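Local structure of glutamyl-tRNA synthetase, cytoplasmic (Saccharomyces cerevisiae, 2HRA) at residues T22-G27 with A52-D57; A33-I38 with D72-I77; A40-A45 with D174-E179. The protein attaches glutamate to tRNA(Glu) by way of an ATP-activated Glu-AMP intermediate, and through the GST-like N-terminal domain described here joins the complex with Arc1p and methionyl-tRNA synthetase. One frame throughout, in Å; residues are numbered along the deposited sequence.

Contact 1 (T22-G27 with A52-D57); sequences TLTING and AIKLVD
T24 meets two side chains of the neighbouring strand at once. T24 CG2 lies 3.5 Å from V56 CG1, the two side chains crossing at about a right angle, while T24 OG1 runs alongside the aliphatic chain of K54, 3.8 Å from K54 CD. With OG1 beside the backbone N (chi1 -47°) and CG2 anti to it, the methyl reaches V56 and also borders K54, while the hydroxyl lies along K54; threonine suits the place because its beta-branched form stays close to the strand. A glycine in place of T24 would probably leave V56 CG1 without its methyl partner and the K54 chain with less support. Further along the same face, V56 CG2 packs 3.6 Å from N26 CB. Beneath these side chains run five backbone hydrogen bonds of a parallel ladder, from L23 N to A52 O (2.9 Å) at one end to G27 N to V56 O (3.0 Å) at the other. The two strands precede and follow helix 34-46 in the chain, forming with it a beta-alpha-beta unit of the thioredoxin-like half of a GST fold. L23, I25, I53 and L55 fill the other face: L23, I25 and I53 pack on that helix, and L55 joins I25 against L184 of helix 180-195. K54, on the edge strand, bends back so that K54 NZ donates to L55 O (3.0 Å) from above the carbonyl plane. Farther out, backbone atoms fix the N26 amide: OD1 accepts from K28 N, and ND2 donates to D58 O and P62 O. D57 forms a salt bridge with K28.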
# COMPACT_ATOMS: atom_id res chain seq x y z
N THR A 22 15.82 5.08 5.14
CA THR A 22 14.90 4.92 6.26
C THR A 22 13.49 5.27 5.79
O THR A 22 13.31 6.29 5.11
CB THR A 22 15.29 5.82 7.43
OG1 THR A 22 16.65 5.53 7.77
CG2 THR A 22 14.39 5.54 8.65
N LEU A 23 12.54 4.39 6.10
CA LEU A 23 11.11 4.67 5.90
C LEU A 23 10.40 4.75 7.23
O LEU A 23 10.25 3.76 7.94
CB LEU A 23 10.44 3.58 5.04
CG LEU A 23 8.92 3.73 4.76
CD1 LEU A 23 8.64 5.01 4.03
CD2 LEU A 23 8.38 2.50 4.00
N THR A 24 9.92 5.95 7.57
CA THR A 24 9.12 6.11 8.76
C THR A 24 7.64 5.86 8.44
O THR A 24 7.12 6.37 7.45
CB THR A 24 9.35 7.50 9.37
OG1 THR A 24 10.76 7.77 9.43
CG2 THR A 24 8.75 7.57 10.76
N ILE A 25 6.97 5.06 9.27
CA ILE A 25 5.55 4.78 9.14
C ILE A 25 4.85 5.18 10.42
O ILE A 25 5.28 4.80 11.48
CB ILE A 25 5.27 3.27 8.85
CG1 ILE A 25 5.96 2.85 7.55
CG2 ILE A 25 3.78 3.01 8.68
CD1 ILE A 25 5.23 3.34 6.28
N ASN A 26 3.75 5.94 10.30
CA ASN A 26 3.04 6.53 11.43
C ASN A 26 1.78 5.72 11.73
O ASN A 26 0.89 5.67 10.90
CB ASN A 26 2.66 7.97 11.08
CG ASN A 26 1.95 8.72 12.20
OD1 ASN A 26 1.61 8.15 13.25
ND2 ASN A 26 1.71 10.01 11.98
N GLY A 27 1.69 5.12 12.92
CA GLY A 27 0.53 4.31 13.29
C GLY A 27 -0.73 5.07 13.72
O GLY A 27 -1.80 4.46 13.92
N ALA A 52 15.39 0.58 6.17
CA ALA A 52 15.18 0.38 7.59
C ALA A 52 13.84 1.01 7.93
O ALA A 52 13.59 2.14 7.56
CB ALA A 52 16.30 1.04 8.38
N ILE A 53 12.96 0.26 8.58
CA ILE A 53 11.62 0.75 8.89
C ILE A 53 11.65 1.34 10.28
O ILE A 53 12.21 0.75 11.19
CB ILE A 53 10.57 -0.37 8.77
CG1 ILE A 53 10.53 -0.88 7.32
CG2 ILE A 53 9.21 0.14 9.21
CD1 ILE A 53 9.66 -2.09 7.11
N LYS A 54 11.11 2.54 10.43
CA LYS A 54 11.08 3.24 11.71
C LYS A 54 9.64 3.64 11.98
O LYS A 54 8.90 3.94 11.05
CB LYS A 54 11.96 4.48 11.66
CG LYS A 54 12.12 5.20 13.01
CD LYS A 54 12.10 6.71 12.86
CE LYS A 54 12.16 7.43 14.22
NZ LYS A 54 10.84 7.42 14.95
N LEU A 55 9.25 3.60 13.25
CA LEU A 55 7.88 3.88 13.65
C LEU A 55 7.73 5.17 14.42
O LEU A 55 8.57 5.53 15.25
CB LEU A 55 7.36 2.78 14.56
CG LEU A 55 7.48 1.36 14.09
CD1 LEU A 55 7.29 0.47 15.31
CD2 LEU A 55 6.47 1.07 12.98
N VAL A 56 6.64 5.87 14.13
CA VAL A 56 6.19 6.96 14.98
C VAL A 56 4.71 6.70 15.22
O VAL A 56 4.11 5.88 14.53
CB VAL A 56 6.48 8.34 14.36
CG1 VAL A 56 7.98 8.45 14.07
CG2 VAL A 56 5.63 8.58 13.09
N ASP A 57 4.14 7.36 16.22
CA ASP A 57 2.76 7.10 16.61
C ASP A 57 2.21 8.42 17.09
O ASP A 57 2.08 8.67 18.29
CB ASP A 57 2.71 6.02 17.69
CG ASP A 57 1.34 5.39 17.84
OD1 ASP A 57 0.83 5.36 18.97
OD2 ASP A 57 0.76 4.93 16.83

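Contact 2 (A33-I38 with D72-I77); sequences AYAELI and DVFNKI
Helices 34-46 and 73-80 touch near their N-terminal ends, where segments 34-38 and 73-77 run nearly parallel, 15° apart, with axes 9.3 Å from each other at closest approach. Both belong to the thioredoxin-like half of this GST-fold domain, and F74 also reaches helices 90-104 and 137-148 of the all-helical half. The nearest backbone pair is E36 with F74, whose CA atoms are 5.2 Å apart. No direct hydrogen bond joins the segments, so packing and one water hold them. The small A35 lets the phenyl group come close: its CB is 3.9 Å from F74 CD1, and its carbonyl oxygen lies in the ring plane at the edge, 3.6 Å from F74 CE1, where the slightly positive ring hydrogens suit an oxygen. F74 gets there with CG anti to its backbone N (chi1 -174°). Isoleucine suits its place because the long branch reaches across: I77 CD1 comes to 3.7 Å from E36 O and also touches E36 CB. E36 plays two roles. Its aliphatic part packs like an apolar residue, with E36 CG 3.8 Å from V73 CG1, the two side chains crossing at about a right angle. A bend at chi2 then turns the carboxylate back toward the start of its own helix, its plane 84° from that of the F74 ring. This places it near the N-terminal end of helix 73-80, whose positive dipole end would probably favour a negative charge. The link is indirect: a water donates to E36 OE2 at 2.8 Å and accepts from the backbone N of F74, also at 2.8 Å.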
# COMPACT_ATOMS: atom_id res chain seq x y z
N ALA A 33 -0.15 4.42 5.85
CA ALA A 33 0.67 4.31 4.65
C ALA A 33 0.98 2.85 4.28
O ALA A 33 2.14 2.44 4.19
CB ALA A 33 1.96 5.10 4.83
N TYR A 34 -0.06 2.07 4.05
CA TYR A 34 0.12 0.64 3.75
C TYR A 34 0.89 0.46 2.46
O TYR A 34 1.76 -0.39 2.37
CB TYR A 34 -1.23 -0.12 3.74
CG TYR A 34 -1.79 -0.38 5.11
CD1 TYR A 34 -2.93 0.29 5.55
CD2 TYR A 34 -1.16 -1.22 6.01
CE1 TYR A 34 -3.43 0.08 6.81
CE2 TYR A 34 -1.68 -1.43 7.30
CZ TYR A 34 -2.79 -0.78 7.68
OH TYR A 34 -3.33 -0.95 8.95
N ALA A 35 0.58 1.25 1.45
CA ALA A 35 1.20 1.07 0.15
C ALA A 35 2.72 1.20 0.24
O ALA A 35 3.45 0.40 -0.33
CB ALA A 35 0.66 2.06 -0.83
N GLU A 36 3.14 2.21 0.99
CA GLU A 36 4.52 2.57 1.24
C GLU A 36 5.17 1.48 2.02
O GLU A 36 6.26 1.04 1.66
CB GLU A 36 4.61 3.89 2.02
CG GLU A 36 4.20 5.15 1.22
CD GLU A 36 2.65 5.40 1.18
OE1 GLU A 36 1.87 4.59 1.68
OE2 GLU A 36 2.22 6.45 0.65
N LEU A 37 4.52 1.02 3.08
CA LEU A 37 5.06 -0.08 3.86
C LEU A 37 5.22 -1.36 3.05
O LEU A 37 6.22 -2.05 3.20
CB LEU A 37 4.21 -0.34 5.11
CG LEU A 37 4.54 -1.56 6.00
CD1 LEU A 37 5.85 -1.43 6.77
CD2 LEU A 37 3.39 -1.74 6.98
N ILE A 38 4.24 -1.69 2.20
CA ILE A 38 4.30 -2.94 1.43
C ILE A 38 5.43 -2.84 0.38
O ILE A 38 6.25 -3.77 0.18
CB ILE A 38 2.87 -3.29 0.82
CG1 ILE A 38 1.88 -3.65 1.93
CG2 ILE A 38 2.91 -4.50 -0.10
CD1 ILE A 38 0.42 -3.74 1.49
N ASP A 72 5.04 12.70 -1.92
CA ASP A 72 5.14 11.72 -3.00
C ASP A 72 6.01 10.55 -2.54
O ASP A 72 6.88 10.10 -3.29
CB ASP A 72 5.71 12.39 -4.25
CG ASP A 72 5.31 11.71 -5.57
OD1 ASP A 72 4.32 10.95 -5.62
OD2 ASP A 72 6.03 11.98 -6.58
N VAL A 73 5.77 10.05 -1.32
CA VAL A 73 6.64 9.03 -0.71
C VAL A 73 6.63 7.69 -1.48
O VAL A 73 7.70 7.13 -1.77
CB VAL A 73 6.27 8.78 0.79
CG1 VAL A 73 7.05 7.59 1.34
CG2 VAL A 73 6.53 10.05 1.65
N PHE A 74 5.44 7.19 -1.81
CA PHE A 74 5.32 5.95 -2.57
C PHE A 74 6.20 6.00 -3.80
O PHE A 74 7.06 5.12 -4.02
CB PHE A 74 3.88 5.68 -3.00
CG PHE A 74 3.70 4.34 -3.67
CD1 PHE A 74 3.76 3.17 -2.93
CD2 PHE A 74 3.47 4.25 -5.04
CE1 PHE A 74 3.61 1.92 -3.55
CE2 PHE A 74 3.30 3.02 -5.65
CZ PHE A 74 3.37 1.85 -4.90
N ASN A 75 5.99 7.03 -4.62
CA ASN A 75 6.72 7.13 -5.87
C ASN A 75 8.23 7.28 -5.67
O ASN A 75 9.02 6.87 -6.54
CB ASN A 75 6.21 8.28 -6.69
CG ASN A 75 4.90 7.96 -7.39
OD1 ASN A 75 4.72 6.88 -7.95
ND2 ASN A 75 3.99 8.92 -7.38
N LYS A 76 8.62 7.90 -4.57
CA LYS A 76 10.01 8.01 -4.25
C LYS A 76 10.61 6.64 -3.92
O LYS A 76 11.72 6.36 -4.31
CB LYS A 76 10.23 9.03 -3.12
CG LYS A 76 9.95 10.47 -3.56
CD LYS A 76 10.30 11.49 -2.50
CE LYS A 76 10.59 12.86 -3.11
NZ LYS A 76 9.38 13.59 -3.57
N ILE A 77 9.86 5.76 -3.25
CA ILE A 77 10.40 4.42 -2.96
C ILE A 77 10.62 3.66 -4.28
O ILE A 77 11.66 3.03 -4.54
CB ILE A 77 9.43 3.63 -2.07
CG1 ILE A 77 9.24 4.35 -0.73
CG2 ILE A 77 9.93 2.17 -1.87
CD1 ILE A 77 8.03 3.83 0.04
O HOH W 1 2.97 8.39 -1.21

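Contact 3 (A40-A45 with D174-E179); sequences ARIVNA and DPIFGE
A turn at chi3 (63°), after an extended start, carries the R41 guanidinium from helix 34-46 to the short helix 175-178, while I176, with CG2 anti to its backbone N, presents that methyl to helix 34-46. This joins the thioredoxin-like half of the GST-fold domain to its C-terminal helical half, at the end of the Arc1p-interacting region 159-175, which takes in D174 and P175. Arginine suits the place because its planar head can grip two successive carbonyls. R41 NE donates to I176 O at 2.8 Å, almost straight (167°), and R41 NH2 donates to P175 O, also at 2.8 Å but more bent (141°); both oxygens lie near the guanidinium plane. P175 O also accepts from E179 N, which arrives from the opposite face of its carbonyl plane. Beside this polar pair the contact is apolar: I176 CG2 sits 3.6 Å from I42 CG1, the isoleucines crossing at about a right angle, and I176 CD1 meets A45 CB at 4.0 Å. F177 turns inward, edge-to-face with W143 and Y135. E179 takes part through solvent: one water accepts from R41 NH2 at 3.1 Å and donates to E179 OE1 at 2.6 Å.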
# COMPACT_ATOMS: atom_id res chain seq x y z
N ALA A 40 8.19 -1.29 0.68
CA ALA A 40 9.42 -1.48 1.44
C ALA A 40 9.59 -2.94 1.77
O ALA A 40 10.68 -3.46 1.70
CB ALA A 40 9.41 -0.63 2.72
N ARG A 41 8.51 -3.63 2.11
CA ARG A 41 8.59 -5.06 2.35
C ARG A 41 9.00 -5.84 1.11
O ARG A 41 9.77 -6.81 1.21
CB ARG A 41 7.28 -5.58 2.94
CG ARG A 41 7.05 -5.01 4.32
CD ARG A 41 5.60 -5.05 4.77
NE ARG A 41 5.03 -6.40 4.89
CZ ARG A 41 5.12 -7.20 5.97
NH1 ARG A 41 5.82 -6.87 7.06
NH2 ARG A 41 4.54 -8.38 5.93
N ILE A 42 8.51 -5.40 -0.05
CA ILE A 42 8.89 -6.02 -1.31
C ILE A 42 10.38 -5.80 -1.57
O ILE A 42 11.12 -6.73 -1.91
CB ILE A 42 8.01 -5.49 -2.49
CG1 ILE A 42 6.55 -5.93 -2.27
CG2 ILE A 42 8.59 -6.00 -3.86
CD1 ILE A 42 5.46 -5.13 -3.09
N VAL A 43 10.82 -4.57 -1.39
CA VAL A 43 12.22 -4.23 -1.60
C VAL A 43 13.15 -5.08 -0.70
O VAL A 43 14.12 -5.71 -1.18
CB VAL A 43 12.45 -2.73 -1.33
CG1 VAL A 43 13.94 -2.40 -1.29
CG2 VAL A 43 11.74 -1.88 -2.38
N ASN A 44 12.86 -5.13 0.60
CA ASN A 44 13.73 -5.90 1.50
C ASN A 44 13.63 -7.41 1.31
O ASN A 44 14.58 -8.12 1.60
CB ASN A 44 13.46 -5.57 2.97
CG ASN A 44 13.90 -4.16 3.37
OD1 ASN A 44 14.90 -3.61 2.89
ND2 ASN A 44 13.17 -3.60 4.28
N ALA A 45 12.47 -7.89 0.83
CA ALA A 45 12.31 -9.29 0.46
C ALA A 45 13.29 -9.71 -0.63
O ALA A 45 13.83 -10.80 -0.57
CB ALA A 45 10.91 -9.58 -0.01
N ASP A 174 -0.59 -13.37 0.44
CA ASP A 174 0.83 -13.12 0.35
C ASP A 174 1.19 -12.29 1.58
O ASP A 174 0.81 -11.12 1.67
CB ASP A 174 1.11 -12.36 -0.95
CG ASP A 174 2.59 -12.14 -1.23
OD1 ASP A 174 3.38 -12.19 -0.28
OD2 ASP A 174 2.96 -11.90 -2.41
N PRO A 175 1.96 -12.86 2.53
CA PRO A 175 2.32 -12.19 3.79
C PRO A 175 2.89 -10.79 3.63
O PRO A 175 2.70 -9.91 4.51
CB PRO A 175 3.42 -13.09 4.36
CG PRO A 175 3.27 -14.39 3.72
CD PRO A 175 2.60 -14.19 2.42
N ILE A 176 3.64 -10.59 2.55
CA ILE A 176 4.19 -9.28 2.24
C ILE A 176 3.11 -8.21 2.31
O ILE A 176 3.38 -7.11 2.79
CB ILE A 176 4.90 -9.24 0.86
CG1 ILE A 176 6.31 -9.82 1.00
CG2 ILE A 176 4.97 -7.81 0.32
CD1 ILE A 176 6.95 -10.37 -0.29
N PHE A 177 1.91 -8.55 1.84
CA PHE A 177 0.72 -7.65 1.89
C PHE A 177 -0.10 -7.92 3.13
O PHE A 177 -0.36 -7.04 3.92
CB PHE A 177 -0.21 -7.90 0.71
CG PHE A 177 0.32 -7.44 -0.61
CD1 PHE A 177 1.41 -8.07 -1.20
CD2 PHE A 177 -0.27 -6.38 -1.26
CE1 PHE A 177 1.91 -7.65 -2.41
CE2 PHE A 177 0.21 -5.94 -2.48
CZ PHE A 177 1.31 -6.57 -3.05
N GLY A 178 -0.53 -9.17 3.27
CA GLY A 178 -1.54 -9.53 4.27
C GLY A 178 -1.10 -9.51 5.73
O GLY A 178 -1.97 -9.51 6.62
N GLU A 179 0.21 -9.54 6.01
CA GLU A 179 0.71 -9.39 7.39
C GLU A 179 1.28 -7.99 7.68
O GLU A 179 1.82 -7.76 8.76
CB GLU A 179 1.75 -10.47 7.70
CG GLU A 179 1.19 -11.87 7.61
CD GLU A 179 2.20 -12.93 7.97
OE1 GLU A 179 3.38 -12.62 8.21
OE2 GLU A 179 1.79 -14.10 7.99
O HOH W 2 5.28 -11.03 7.35

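How the contacts relate
Helix 34-46 ties the three contacts together: its first turn serves contact 2, its later turns contact 3, and contact 1 pairs the strands before and after it. Contact 2 lies deepest: its centre is about 7 Å from the centre of the chain, whereas those of contacts 3 and 1, both partly buried, lie at about 10 and 14 Å. Chemistry follows place: a regular backbone ladder in the sheet, apolar packing with one bridging water in the interior, and one arginine gripping two carbonyls beside isoleucine packing at helix 175-178. The contacts also touch one another, L23 CD2 packing against both E36 O and A40 CB, and I38 against I176 O and the F177 ring.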